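Local coordinates for protein Esterase/lipase (PDB 4N5H) that probably hydrolyses ester bonds, as an esterase of the alpha/beta-hydrolase fold, and may also transfer acyl groups, at residues F120-R124 / V170-F175; M7-V11 / M202-Y206; F223-K228 / V255-V261; T264-W268 / E292-E296; L55-R61 / Q132-D136. The protein carries 1 engineered substitution. One frame throughout, in Å; residues are numbered along the deposited sequence. Where two conformers were deposited one is given.

Contact 1 (F120-R124 / V170-F175); sequences FASLR and VSRVNF
Arg124 and Val173 bring helix 112-129 and the irregular segment 170-175 together with their CA atoms 5.7 Å apart, and a turn earlier the CA atoms of Phe120 and Val170 stand 6.8 Å apart, so the loop runs along the helix in the same direction. Val170 sits on the Phe120 ring: its CG2 lies 3.9 Å from the ring centroid, only 7° off the normal, a CH-pi contact over the centre of the face. Leu123 CD1 lies over the opposite face, which wedges the ring between the loop and its own helix. Arg124 makes the polar half. Its CG leaves anti to the backbone N (chi1 -162°), and a bend at chi3 swings the guanidinium up to the loop carbonyls. NH1 donates to Arg172 O at 2.9 Å in a nearly straight bond (171°), in the guanidinium plane but from above the plane of the carbonyl. NH2 bonds to Ser171 O; the modelled separation is unusually short, so its exact length is doubtful. Ser171 CB and Val173 CG1 lie over opposite faces of the guanidinium, holding it flat between them. Further along, Val173 CG1 reaches Leu123 CB at 3.9 Å, while Val173 CG2 lies over the centre of the Phe175 ring. That ring turns its edge to the helix, with CE2 3.5 Å from Leu123 O. In this alpha/beta-hydrolase fold Phe120 also packs on Val155 and Ile158 of helix 147-158, and Leu123 and Phe175 both rest on Ile70 of strand 66-72, so the loop leading to strand 179-183 is pinned beside two helices and the central sheet.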
# COMPACT_ATOMS: atom_id res chain seq x y z
N PHE A 120 3.05 -19.86 27.69
CA PHE A 120 2.02 -20.62 28.38
C PHE A 120 0.75 -19.79 28.61
O PHE A 120 -0.35 -20.32 28.54
CB PHE A 120 2.55 -21.17 29.71
CG PHE A 120 3.10 -22.54 29.59
CD1 PHE A 120 4.45 -22.69 29.19
CD2 PHE A 120 2.30 -23.65 29.79
CE1 PHE A 120 4.97 -23.94 29.02
CE2 PHE A 120 2.80 -24.93 29.62
CZ PHE A 120 4.10 -25.07 29.18
N ALA A 121 0.88 -18.48 28.80
CA ALA A 121 -0.32 -17.65 28.93
C ALA A 121 -1.13 -17.57 27.65
O ALA A 121 -2.39 -17.63 27.68
CB ALA A 121 0.05 -16.21 29.32
N SER A 122 -0.43 -17.54 26.49
CA SER A 122 -1.13 -17.59 25.19
C SER A 122 -1.79 -18.93 25.00
O SER A 122 -2.93 -18.99 24.50
CB SER A 122 -0.21 -17.29 24.01
OG SER A 122 0.69 -18.32 23.68
N LEU A 123 -1.18 -20.01 25.46
CA LEU A 123 -1.83 -21.36 25.33
C LEU A 123 -3.06 -21.43 26.25
O LEU A 123 -4.09 -21.94 25.87
CB LEU A 123 -0.86 -22.48 25.76
CG LEU A 123 0.48 -22.58 25.02
CD1 LEU A 123 1.34 -23.70 25.60
CD2 LEU A 123 0.29 -22.85 23.62
N ARG A 124 -2.93 -20.94 27.50
CA ARG A 124 -4.02 -20.87 28.41
C ARG A 124 -5.18 -20.04 27.88
O ARG A 124 -6.32 -20.44 27.95
CB ARG A 124 -3.60 -20.35 29.79
CG ARG A 124 -4.62 -20.68 30.87
CD ARG A 124 -4.05 -20.49 32.33
NE ARG A 124 -2.63 -20.89 32.38
CZ ARG A 124 -2.18 -22.14 32.47
NH1 ARG A 124 -3.04 -23.14 32.69
NH2 ARG A 124 -0.87 -22.37 32.38
N VAL A 170 4.76 -21.89 35.71
CA VAL A 170 3.55 -22.03 34.81
C VAL A 170 2.73 -23.20 35.29
O VAL A 170 3.19 -23.96 36.06
CB VAL A 170 3.96 -22.22 33.32
CG1 VAL A 170 4.76 -21.06 32.84
CG2 VAL A 170 4.78 -23.48 33.07
N SER A 171 1.47 -23.18 34.93
CA SER A 171 0.58 -24.33 35.12
C SER A 171 0.42 -25.04 33.80
O SER A 171 0.46 -24.43 32.75
CB SER A 171 -0.79 -23.79 35.52
OG SER A 171 -0.69 -23.17 36.77
N ARG A 172 0.15 -26.32 33.86
CA ARG A 172 -0.16 -27.07 32.64
C ARG A 172 -1.42 -26.45 32.02
O ARG A 172 -2.29 -25.91 32.70
CB ARG A 172 -0.38 -28.53 32.93
CG ARG A 172 -1.59 -28.92 33.75
CD ARG A 172 -1.81 -30.47 33.84
NE ARG A 172 -2.61 -30.89 32.65
CZ ARG A 172 -2.20 -31.61 31.60
NH1 ARG A 172 -0.93 -32.10 31.52
NH2 ARG A 172 -3.07 -31.82 30.62
N VAL A 173 -1.53 -26.61 30.72
CA VAL A 173 -2.74 -26.23 30.03
C VAL A 173 -3.59 -27.49 29.78
O VAL A 173 -3.09 -28.61 29.79
CB VAL A 173 -2.51 -25.43 28.74
CG1 VAL A 173 -1.83 -24.11 29.12
CG2 VAL A 173 -1.70 -26.22 27.70
N ASN A 174 -4.87 -27.28 29.55
CA ASN A 174 -5.85 -28.38 29.47
C ASN A 174 -5.99 -28.93 28.02
O ASN A 174 -7.13 -29.16 27.52
CB ASN A 174 -7.20 -27.86 30.01
CG ASN A 174 -8.25 -28.95 30.23
OD1 ASN A 174 -9.48 -28.68 30.17
ND2 ASN A 174 -7.81 -30.15 30.56
N PHE A 175 -4.89 -29.09 27.32
CA PHE A 175 -4.86 -29.81 26.07
C PHE A 175 -3.46 -30.31 25.92
O PHE A 175 -2.61 -29.93 26.70
CB PHE A 175 -5.36 -28.96 24.90
CG PHE A 175 -4.58 -27.68 24.62
CD1 PHE A 175 -3.40 -27.69 23.84
CD2 PHE A 175 -4.98 -26.47 25.15
CE1 PHE A 175 -2.70 -26.52 23.57
CE2 PHE A 175 -4.31 -25.26 24.85
CZ PHE A 175 -3.17 -25.29 24.03
O HOH W 1 0.78 -20.79 33.16

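Contact 2 (M7-V11 / M202-Y206); sequences MLAKV and MAAFY
Met7 lies opposite Phe205 and Val11 opposite Met202, with CA-CA distances of 7.5 Å (Met7 to Phe205) and 7.8 Å (Val11 to Met202), so the pairing runs in reverse order along the two segments, which cross rather than lie alongside each other. Phe205 projects anti to its own backbone N (chi1 -178°), which carries its ring across to the N-terminal helix. Met7 CB lies over one face, 4.1 Å from the centroid of the Phe205 ring, as a CH-pi contact displaced toward the rim. Met7 then bends at chi3: SD makes an oblique Met-aromatic contact, and CE lies beside Phe205 CD1 at 3.6 Å. Val11 fills the next position with both branches. Its CG2 touches Phe205 CD2 at 3.9 Å and also meets Met202 CG, whereas CG1 meets Tyr206 OH at 3.6 Å. That hydroxyl is hydrogen-bonded to Trp15 NE1, and the Tyr206 ring meets Phe78 edge to face. The Met202 methyl is modelled very near Met7, but Met202 has two conformers and the closeness is doubtful. With no hydrogen bond or salt bridge crossing between 7-11 and 202-206, the contact rests on van der Waals packing of thioether, aliphatic and aromatic groups, with no directional bond to fix it.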
# COMPACT_ATOMS: atom_id res chain seq x y z
N MET A 7 27.91 -4.89 23.95
CA MET A 7 27.53 -6.18 23.44
C MET A 7 26.02 -6.12 23.03
O MET A 7 25.68 -6.64 21.95
CB MET A 7 27.75 -7.29 24.45
CG MET A 7 29.18 -7.80 24.54
SD MET A 7 29.37 -9.23 25.67
CE MET A 7 28.85 -8.59 27.28
N LEU A 8 25.18 -5.49 23.84
CA LEU A 8 23.78 -5.36 23.52
C LEU A 8 23.62 -4.58 22.25
O LEU A 8 22.79 -4.91 21.37
CB LEU A 8 23.01 -4.73 24.64
CG LEU A 8 21.54 -4.46 24.38
CD1 LEU A 8 20.84 -5.80 24.14
CD2 LEU A 8 20.87 -3.71 25.55
N ALA A 9 24.40 -3.50 22.12
CA ALA A 9 24.32 -2.67 20.92
C ALA A 9 24.73 -3.43 19.65
O ALA A 9 24.10 -3.25 18.60
CB ALA A 9 25.10 -1.34 21.09
N LYS A 10 25.68 -4.34 19.75
CA LYS A 10 26.06 -5.18 18.63
C LYS A 10 24.94 -6.21 18.21
O LYS A 10 24.68 -6.45 17.01
CB LYS A 10 27.26 -5.98 19.00
CG LYS A 10 28.57 -5.22 18.72
CD LYS A 10 29.73 -6.18 18.59
CE LYS A 10 29.33 -7.33 17.66
NZ LYS A 10 30.44 -7.78 16.77
N VAL A 11 24.37 -6.84 19.22
CA VAL A 11 23.26 -7.77 18.98
C VAL A 11 22.11 -7.03 18.35
O VAL A 11 21.58 -7.46 17.32
CB VAL A 11 22.82 -8.43 20.30
CG1 VAL A 11 21.52 -9.22 20.11
CG2 VAL A 11 23.87 -9.39 20.79
N MET A 202 28.65 -14.37 19.65
CA MET A 202 28.07 -13.63 20.77
C MET A 202 27.41 -14.53 21.82
O MET A 202 26.58 -14.09 22.61
CB MET A 202 26.99 -12.73 20.19
CG MET A 202 27.06 -11.32 20.66
SD MET A 202 28.73 -10.64 20.49
CE MET A 202 28.44 -9.45 21.82
N ALA A 203 27.76 -15.80 21.79
CA ALA A 203 27.02 -16.86 22.45
C ALA A 203 26.96 -16.65 23.94
O ALA A 203 25.93 -16.90 24.55
CB ALA A 203 27.57 -18.25 22.19
N ALA A 204 28.06 -16.27 24.56
CA ALA A 204 28.04 -16.29 26.02
C ALA A 204 27.07 -15.20 26.48
O ALA A 204 26.41 -15.32 27.53
CB ALA A 204 29.45 -16.08 26.59
N PHE A 205 26.99 -14.12 25.73
CA PHE A 205 26.06 -13.04 26.02
C PHE A 205 24.57 -13.48 25.85
O PHE A 205 23.72 -13.14 26.67
CB PHE A 205 26.31 -11.84 25.12
CG PHE A 205 25.43 -10.68 25.39
CD1 PHE A 205 25.58 -9.95 26.55
CD2 PHE A 205 24.37 -10.33 24.49
CE1 PHE A 205 24.77 -8.84 26.81
CE2 PHE A 205 23.55 -9.27 24.77
CZ PHE A 205 23.72 -8.53 25.93
N TYR A 206 24.28 -14.18 24.77
CA TYR A 206 22.93 -14.79 24.61
C TYR A 206 22.53 -15.72 25.80
O TYR A 206 21.39 -15.69 26.35
CB TYR A 206 22.78 -15.59 23.31
CG TYR A 206 22.50 -14.76 22.10
CD1 TYR A 206 23.48 -14.03 21.51
CD2 TYR A 206 21.25 -14.73 21.51
CE1 TYR A 206 23.21 -13.24 20.39
CE2 TYR A 206 21.01 -14.01 20.37
CZ TYR A 206 22.00 -13.28 19.78
OH TYR A 206 21.78 -12.47 18.65

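Contact 3 (F223-K228 / V255-V261); sequences FSQVVK and VFDANHV
Val227 and Asn259 come at each other from opposite directions where helix 246-258 of the alpha/beta-hydrolase fold ends in a Schellman motif, His260 taking the positive phi. Along Asn259, CB touches Val227 CG2 at 3.9 Å, and CG lies 3.6 Å from Val227 CG1. OD1 skirts the same methyl and approaches the CA of Lys228 more loosely. With CG anti to the carbonyl carbon (chi1 -71°), the amide folds back over its own helix, and ND2 donates to Val255 O at 3.0 Å, the oxygen lying in the amide plane. Asn259 N reaches that oxygen from the other face of its carbonyl plane, so two donors grip it. ND2 also bonds a water that donates to Ser224 O, linking Asn259, just past its helix end, to the Ser224 backbone. A leucine in place of Asn259 would probably deprive the water of the N-H it accepts from and leave Val255 O with one donor fewer. One turn back, Val255 CG1 presses on Phe223 CD2 at 3.7 Å. Phe223, which also packs on Cys157 of helix 147-158, crosses Phe256 at about a right angle, their planes 83° apart, and its CE2 meets Phe256 CE1 at 3.7 Å, at the rim of the Phe256 ring.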
# COMPACT_ATOMS: atom_id res chain seq x y z
N PHE A 223 17.28 -28.36 25.48
CA PHE A 223 16.35 -29.50 25.42
C PHE A 223 16.90 -30.74 26.11
O PHE A 223 16.15 -31.48 26.73
CB PHE A 223 15.99 -29.79 23.95
CG PHE A 223 15.07 -30.92 23.77
CD1 PHE A 223 13.73 -30.74 23.96
CD2 PHE A 223 15.53 -32.14 23.32
CE1 PHE A 223 12.83 -31.78 23.83
CE2 PHE A 223 14.66 -33.18 23.14
CZ PHE A 223 13.30 -32.99 23.40
N SER A 224 18.18 -31.01 25.94
CA SER A 224 18.80 -32.17 26.54
C SER A 224 18.64 -32.14 28.08
O SER A 224 18.78 -33.19 28.68
CB SER A 224 20.27 -32.21 26.20
OG SER A 224 21.00 -31.05 26.54
N GLN A 225 18.44 -30.94 28.67
CA GLN A 225 18.24 -30.82 30.14
C GLN A 225 16.83 -30.96 30.55
O GLN A 225 16.57 -31.32 31.67
CB GLN A 225 18.77 -29.50 30.64
CG GLN A 225 20.24 -29.37 30.59
CD GLN A 225 20.73 -27.98 30.64
OE1 GLN A 225 20.23 -27.06 30.03
NE2 GLN A 225 21.84 -27.82 31.38
N VAL A 226 15.84 -30.65 29.69
CA VAL A 226 14.44 -30.81 30.08
C VAL A 226 13.76 -32.09 29.61
O VAL A 226 12.72 -32.44 30.09
CB VAL A 226 13.62 -29.53 29.63
CG1 VAL A 226 14.08 -28.31 30.42
CG2 VAL A 226 13.81 -29.25 28.17
N VAL A 227 14.41 -32.84 28.72
CA VAL A 227 13.84 -34.03 28.11
C VAL A 227 13.79 -35.24 29.06
O VAL A 227 12.92 -36.11 28.92
CB VAL A 227 14.62 -34.41 26.81
CG1 VAL A 227 16.05 -34.85 27.11
CG2 VAL A 227 13.92 -35.49 26.06
N LYS A 228 14.66 -35.22 30.05
CA LYS A 228 15.01 -36.44 30.86
C LYS A 228 13.80 -36.94 31.59
O LYS A 228 13.15 -36.17 32.33
CB LYS A 228 16.11 -36.11 31.86
CG LYS A 228 17.40 -35.61 31.20
CD LYS A 228 18.49 -35.21 32.21
CE LYS A 228 17.97 -34.30 33.38
NZ LYS A 228 18.39 -32.84 33.44
N VAL A 255 20.38 -36.20 20.91
CA VAL A 255 19.52 -36.12 22.13
C VAL A 255 18.25 -36.91 22.01
O VAL A 255 17.85 -37.66 22.94
CB VAL A 255 19.16 -34.67 22.50
CG1 VAL A 255 18.24 -34.66 23.71
CG2 VAL A 255 20.42 -33.86 22.68
N PHE A 256 17.60 -36.83 20.81
CA PHE A 256 16.43 -37.61 20.55
C PHE A 256 16.74 -39.13 20.71
O PHE A 256 15.99 -39.87 21.36
CB PHE A 256 15.92 -37.39 19.17
CG PHE A 256 15.13 -36.06 18.93
CD1 PHE A 256 14.63 -35.25 19.96
CD2 PHE A 256 14.76 -35.75 17.61
CE1 PHE A 256 13.87 -34.12 19.65
CE2 PHE A 256 13.97 -34.64 17.32
CZ PHE A 256 13.50 -33.85 18.35
N ASP A 257 17.84 -39.56 20.11
CA ASP A 257 18.15 -41.00 20.10
C ASP A 257 18.44 -41.47 21.49
O ASP A 257 17.93 -42.50 21.89
CB ASP A 257 19.29 -41.26 19.11
CG ASP A 257 18.85 -41.14 17.63
OD1 ASP A 257 17.64 -41.28 17.33
OD2 ASP A 257 19.77 -41.02 16.82
N ALA A 258 19.18 -40.69 22.25
CA ALA A 258 19.57 -41.07 23.63
C ALA A 258 18.41 -41.14 24.60
O ALA A 258 18.39 -41.97 25.57
CB ALA A 258 20.59 -40.10 24.10
N ASN A 259 17.34 -40.36 24.32
CA ASN A 259 16.21 -40.30 25.17
C ASN A 259 15.01 -41.03 24.65
O ASN A 259 13.90 -40.97 25.19
CB ASN A 259 15.90 -38.86 25.51
CG ASN A 259 16.90 -38.25 26.41
OD1 ASN A 259 16.76 -38.43 27.62
ND2 ASN A 259 17.89 -37.53 25.90
N HIS A 260 15.18 -41.79 23.58
CA HIS A 260 14.06 -42.57 22.99
C HIS A 260 12.81 -41.75 22.63
O HIS A 260 11.68 -42.17 22.76
CB HIS A 260 13.63 -43.76 23.87
CG HIS A 260 14.80 -44.55 24.34
ND1 HIS A 260 15.59 -45.28 23.48
CD2 HIS A 260 15.42 -44.60 25.55
CE1 HIS A 260 16.61 -45.79 24.14
NE2 HIS A 260 16.51 -45.41 25.40
N VAL A 261 13.08 -40.55 22.13
CA VAL A 261 12.02 -39.68 21.58
C VAL A 261 11.51 -40.27 20.30
O VAL A 261 12.35 -40.71 19.47
CB VAL A 261 12.63 -38.26 21.38
CG1 VAL A 261 11.62 -37.33 20.75
CG2 VAL A 261 13.07 -37.68 22.71
O HOH W 2 19.53 -35.69 27.58

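Contact 4 (T264-W268 / E292-E296); sequences TTKLW and ETNLE. With IPA (isopropyl alcohol), chain B; IPA (isopropyl alcohol), chain D.
Lys266 and Trp268 reach from one strand to Glu292, Thr293 and Glu296 on a helix running antiparallel to it (178°), the axes of the two short segments 10.1 Å apart. Charge comes first. Lys266 NZ forms salt bridges with Glu292 OE2 (2.7 Å), through that oxygen's anti lone pair, and with Glu296 OE1 (2.8 Å), met from above the carboxylate plane. A bend at chi2 (89°) turns the lysine chain toward both acids, which would tend to keep its amine protonated. Among uncharged hydrogen bonds, Trp268 NE1 donates to Thr293 OG1 at 2.9 Å, the oxygen lying near the indole plane; OG1 is also bonded to Glu289 O. With an alanine here, Thr293 OG1 is likely to lose this donor and a gap to open beside Glu292, whose OE2 lies 3.7 Å from Trp268 CH2. Solvent completes the site: one water donates to both Thr265 O and Glu296 OE2, and two isopropanol molecules, probably from the crystallisation liquor, bind Lys266 NZ and Glu292 OE1. The strand hydrogen-bonds to strand 235-240, and helix 288-311 covers this border of the sheet, with Glu296 touching Met236 and Thr293 touching Ile238, while Trp268 meets Phe280 of helix 280-283 edge to face.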
# COMPACT_ATOMS: atom_id res chain seq x y z
N THR A 264 10.18 -38.08 13.43
CA THR A 264 10.49 -38.17 12.02
C THR A 264 11.24 -36.92 11.60
O THR A 264 11.37 -35.94 12.38
CB THR A 264 9.21 -38.30 11.20
OG1 THR A 264 8.31 -37.14 11.43
CG2 THR A 264 8.43 -39.57 11.54
N THR A 265 11.80 -36.93 10.39
CA THR A 265 12.59 -35.84 9.91
C THR A 265 12.19 -35.47 8.52
O THR A 265 11.69 -36.28 7.76
CB THR A 265 14.09 -36.13 9.90
OG1 THR A 265 14.34 -37.22 8.95
CG2 THR A 265 14.62 -36.51 11.26
N LYS A 266 12.48 -34.22 8.18
CA LYS A 266 12.42 -33.71 6.79
C LYS A 266 13.63 -32.81 6.66
O LYS A 266 13.54 -31.61 6.82
CB LYS A 266 11.12 -33.00 6.44
CG LYS A 266 11.05 -32.44 5.02
CD LYS A 266 10.55 -33.37 4.05
CE LYS A 266 10.22 -32.71 2.70
NZ LYS A 266 10.11 -33.94 1.87
N LEU A 267 14.79 -33.41 6.42
CA LEU A 267 16.08 -32.68 6.36
C LEU A 267 16.55 -32.69 4.94
O LEU A 267 16.80 -33.78 4.37
CB LEU A 267 17.09 -33.39 7.26
CG LEU A 267 16.80 -33.24 8.75
CD1 LEU A 267 17.56 -34.29 9.53
CD2 LEU A 267 17.12 -31.85 9.25
N TRP A 268 16.65 -31.53 4.35
CA TRP A 268 17.01 -31.44 2.97
C TRP A 268 18.54 -31.64 2.80
O TRP A 268 19.35 -30.97 3.49
CB TRP A 268 16.53 -30.05 2.45
CG TRP A 268 15.04 -29.96 2.32
CD1 TRP A 268 14.12 -29.65 3.31
CD2 TRP A 268 14.28 -30.23 1.12
NE1 TRP A 268 12.87 -29.66 2.77
CE2 TRP A 268 12.93 -30.00 1.45
CE3 TRP A 268 14.62 -30.59 -0.19
CZ2 TRP A 268 11.91 -30.17 0.55
CZ3 TRP A 268 13.59 -30.76 -1.11
CH2 TRP A 268 12.28 -30.53 -0.75
N GLU A 292 6.17 -28.39 -0.15
CA GLU A 292 6.33 -29.80 0.10
C GLU A 292 6.60 -30.05 1.58
O GLU A 292 5.99 -30.95 2.16
CB GLU A 292 7.49 -30.34 -0.76
CG GLU A 292 7.75 -31.81 -0.48
CD GLU A 292 8.93 -32.36 -1.28
OE1 GLU A 292 9.05 -32.00 -2.48
OE2 GLU A 292 9.68 -33.16 -0.73
N THR A 293 7.48 -29.24 2.16
CA THR A 293 7.85 -29.37 3.59
C THR A 293 6.63 -29.14 4.52
O THR A 293 6.38 -29.91 5.42
CB THR A 293 8.98 -28.40 3.89
OG1 THR A 293 10.12 -28.76 3.09
CG2 THR A 293 9.34 -28.43 5.32
N ASN A 294 5.92 -28.05 4.27
CA ASN A 294 4.84 -27.65 5.09
C ASN A 294 3.66 -28.61 5.01
O ASN A 294 3.01 -28.93 6.03
CB ASN A 294 4.50 -26.19 4.85
CG ASN A 294 5.65 -25.24 5.26
OD1 ASN A 294 6.43 -25.55 6.15
ND2 ASN A 294 5.69 -24.08 4.62
N LEU A 295 3.35 -29.04 3.78
CA LEU A 295 2.30 -30.10 3.61
C LEU A 295 2.76 -31.38 4.25
O LEU A 295 1.90 -32.09 4.87
CB LEU A 295 1.99 -30.34 2.18
CG LEU A 295 1.25 -29.23 1.45
CD1 LEU A 295 0.97 -29.56 -0.01
CD2 LEU A 295 -0.10 -28.88 2.12
N GLU A 296 4.05 -31.75 4.16
CA GLU A 296 4.49 -32.98 4.79
C GLU A 296 4.30 -32.93 6.30
O GLU A 296 3.87 -33.89 6.96
CB GLU A 296 5.91 -33.30 4.40
CG GLU A 296 6.36 -34.64 4.93
CD GLU A 296 7.58 -35.19 4.15
OE1 GLU A 296 7.73 -34.88 2.93
OE2 GLU A 296 8.39 -35.90 4.81
C1 IPA B . 13.86 -34.86 -0.35
C2 IPA B . 13.82 -34.66 1.19
C3 IPA B . 13.90 -33.27 1.61
O2 IPA B . 12.60 -34.94 1.83
C1 IPA D . 11.72 -31.21 -4.53
C2 IPA D . 10.80 -30.07 -4.98
C3 IPA D . 9.93 -30.50 -6.16
O2 IPA D . 9.98 -29.66 -3.86
O HOH W 3 8.87 -36.47 7.28
O HOH W 4 10.54 -36.84 3.56

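Contact 5 (L55-R61 / Q132-D136); sequences LYYPAKR and QRGFD
Tyr57 and Phe135 cross at about a right angle, their ring planes 70° apart and centroids 5.8 Å apart, an oblique pair that is the aromatic centre of this buried contact. Tyr57 OH lies in the plane of the Phe135 ring at its edge, 3.6 Å from CE1, and is hydrogen-bonded to Glu38 OE1. Leu55 straddles the neighbouring position: CD2 touches Phe135 CZ at 3.8 Å, while CD1 meets the CD of Arg133 at 3.5 Å, the two side chains crossing about perpendicularly. Arg133 also lays its CG 3.4 Å from Tyr57 OH before it bends at chi3 (67°) toward other partners. Arg61 approaches from the far end of its segment. Its chain, extended from CG to NE, brings the guanidinium over one face of the Tyr57 ring, NH2 lying above the rim. From there NH1 donates to Arg133 O at 3.0 Å, coming from well above the carbonyl plane, and a water that accepts from Arg61 NH2 donates to the same oxygen, so two bonds hold it. Gly134 makes room for this: a CB there would strike Arg61 NH1 and, at the backbone's positive phi, jam against Arg133 O. Arg133 NE bonds to Phe129 O, and NH2 bonds to Gln132 OE1 and forms a salt bridge with Glu289 of the second subunit, linking the site to the assembly. In the sheet, strand 52-58 pairs antiparallel with 35-42 and 98-102, and the short strand 135-136 pairs with 66-72; Phe135 packs on Ala98 and Met100, bridging the antiparallel border to the parallel core.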
# COMPACT_ATOMS: atom_id res chain seq x y z
N LEU A 55 -4.86 -14.80 15.40
CA LEU A 55 -5.55 -16.03 14.96
C LEU A 55 -5.79 -15.97 13.46
O LEU A 55 -6.22 -14.95 12.88
CB LEU A 55 -6.88 -16.23 15.67
CG LEU A 55 -6.82 -16.13 17.22
CD1 LEU A 55 -8.17 -16.30 17.83
CD2 LEU A 55 -5.85 -17.16 17.79
N TYR A 56 -5.64 -17.13 12.81
CA TYR A 56 -5.75 -17.21 11.35
C TYR A 56 -6.64 -18.43 11.02
O TYR A 56 -6.59 -19.49 11.68
CB TYR A 56 -4.39 -17.47 10.67
CG TYR A 56 -3.27 -16.55 11.10
CD1 TYR A 56 -2.57 -16.75 12.27
CD2 TYR A 56 -2.86 -15.53 10.24
CE1 TYR A 56 -1.52 -15.92 12.63
CE2 TYR A 56 -1.77 -14.72 10.58
CZ TYR A 56 -1.12 -14.91 11.81
OH TYR A 56 -0.02 -14.13 12.13
N TYR A 57 -7.42 -18.29 9.95
CA TYR A 57 -8.36 -19.31 9.52
C TYR A 57 -8.55 -19.28 7.99
O TYR A 57 -8.39 -18.31 7.33
CB TYR A 57 -9.78 -18.90 10.04
CG TYR A 57 -9.86 -18.54 11.52
CD1 TYR A 57 -9.68 -17.25 11.92
CD2 TYR A 57 -10.16 -19.46 12.48
CE1 TYR A 57 -9.76 -16.87 13.21
CE2 TYR A 57 -10.28 -19.11 13.81
CZ TYR A 57 -10.08 -17.76 14.18
OH TYR A 57 -10.23 -17.40 15.50
N PRO A 58 -8.94 -20.45 7.48
CA PRO A 58 -9.34 -20.40 6.03
C PRO A 58 -10.53 -19.48 5.88
O PRO A 58 -11.33 -19.40 6.81
CB PRO A 58 -9.75 -21.89 5.79
CG PRO A 58 -9.99 -22.47 7.12
CD PRO A 58 -9.18 -21.74 8.12
N ALA A 59 -10.62 -18.77 4.77
CA ALA A 59 -11.79 -17.94 4.56
C ALA A 59 -13.10 -18.70 4.49
O ALA A 59 -14.07 -18.15 4.97
CB ALA A 59 -11.61 -17.05 3.35
N LYS A 60 -13.14 -19.88 3.95
CA LYS A 60 -14.37 -20.67 3.98
C LYS A 60 -14.09 -21.89 4.79
O LYS A 60 -13.24 -22.69 4.40
CB LYS A 60 -14.70 -21.06 2.50
N ARG A 61 -14.72 -22.05 5.94
CA ARG A 61 -14.45 -23.22 6.81
C ARG A 61 -15.29 -24.45 6.40
O ARG A 61 -16.50 -24.33 6.36
CB ARG A 61 -14.82 -22.91 8.26
CG ARG A 61 -14.35 -21.56 8.70
CD ARG A 61 -14.51 -21.34 10.21
NE ARG A 61 -13.95 -20.04 10.45
CZ ARG A 61 -13.74 -19.49 11.63
NH1 ARG A 61 -14.04 -20.18 12.74
NH2 ARG A 61 -13.22 -18.26 11.68
N GLN A 132 -14.58 -21.80 21.13
CA GLN A 132 -15.77 -21.02 20.75
C GLN A 132 -15.63 -20.34 19.41
O GLN A 132 -16.64 -19.94 18.85
CB GLN A 132 -16.12 -20.08 21.83
CG GLN A 132 -15.34 -18.92 21.91
CD GLN A 132 -15.55 -18.12 23.27
OE1 GLN A 132 -14.62 -17.55 23.71
NE2 GLN A 132 -16.77 -18.10 23.87
N ARG A 133 -14.37 -20.17 18.91
CA ARG A 133 -14.16 -19.50 17.63
C ARG A 133 -13.49 -20.35 16.59
O ARG A 133 -13.01 -19.86 15.55
CB ARG A 133 -13.41 -18.17 17.88
CG ARG A 133 -11.99 -18.31 18.26
CD ARG A 133 -11.43 -17.00 18.95
NE ARG A 133 -12.07 -16.80 20.24
CZ ARG A 133 -12.59 -15.69 20.70
NH1 ARG A 133 -12.44 -14.51 20.05
NH2 ARG A 133 -13.23 -15.76 21.82
N GLY A 134 -13.52 -21.69 16.76
CA GLY A 134 -13.04 -22.57 15.72
C GLY A 134 -11.89 -23.46 15.95
O GLY A 134 -11.54 -24.29 15.07
N PHE A 135 -11.28 -23.40 17.13
CA PHE A 135 -10.14 -24.24 17.38
C PHE A 135 -10.54 -25.60 17.99
O PHE A 135 -11.13 -25.65 19.09
CB PHE A 135 -9.17 -23.56 18.37
CG PHE A 135 -8.40 -22.42 17.75
CD1 PHE A 135 -9.02 -21.21 17.41
CD2 PHE A 135 -7.05 -22.59 17.37
CE1 PHE A 135 -8.34 -20.21 16.74
CE2 PHE A 135 -6.39 -21.63 16.64
CZ PHE A 135 -7.02 -20.43 16.35
N ASP A 136 -10.09 -26.66 17.30
CA ASP A 136 -10.18 -27.99 17.84
C ASP A 136 -8.97 -28.28 18.63
O ASP A 136 -7.86 -28.46 18.04
CB ASP A 136 -10.37 -28.98 16.68
CG ASP A 136 -10.20 -30.44 17.09
OD1 ASP A 136 -10.16 -30.75 18.31
OD2 ASP A 136 -10.04 -31.19 16.14
O HOH W 5 -13.29 -17.14 14.40

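From the N terminus, contact 2 opens first, and its return at 202-206 closes a loop of 190 residues that ties the first helix to helix 203-211. Contacts 5 and 1 both fall within that span. They cross: contact 5 starts at 55-61, contact 1 at 120-124 before contact 5 closes at 132-136, and contact 1 closes at 170-175, so the two contacts tie together strand 52-58, helix 112-129 and the loop before strand 179-183. Contacts 3 and 4 follow in series, adjoining through 255-261 and 264-268: contact 3 ties helix 223-226 to the end of helix 246-258, contact 4 strand 263-268 to helix 288-311. Contacts 4 and 5 reach the same sheet, their centres about 24 Å apart.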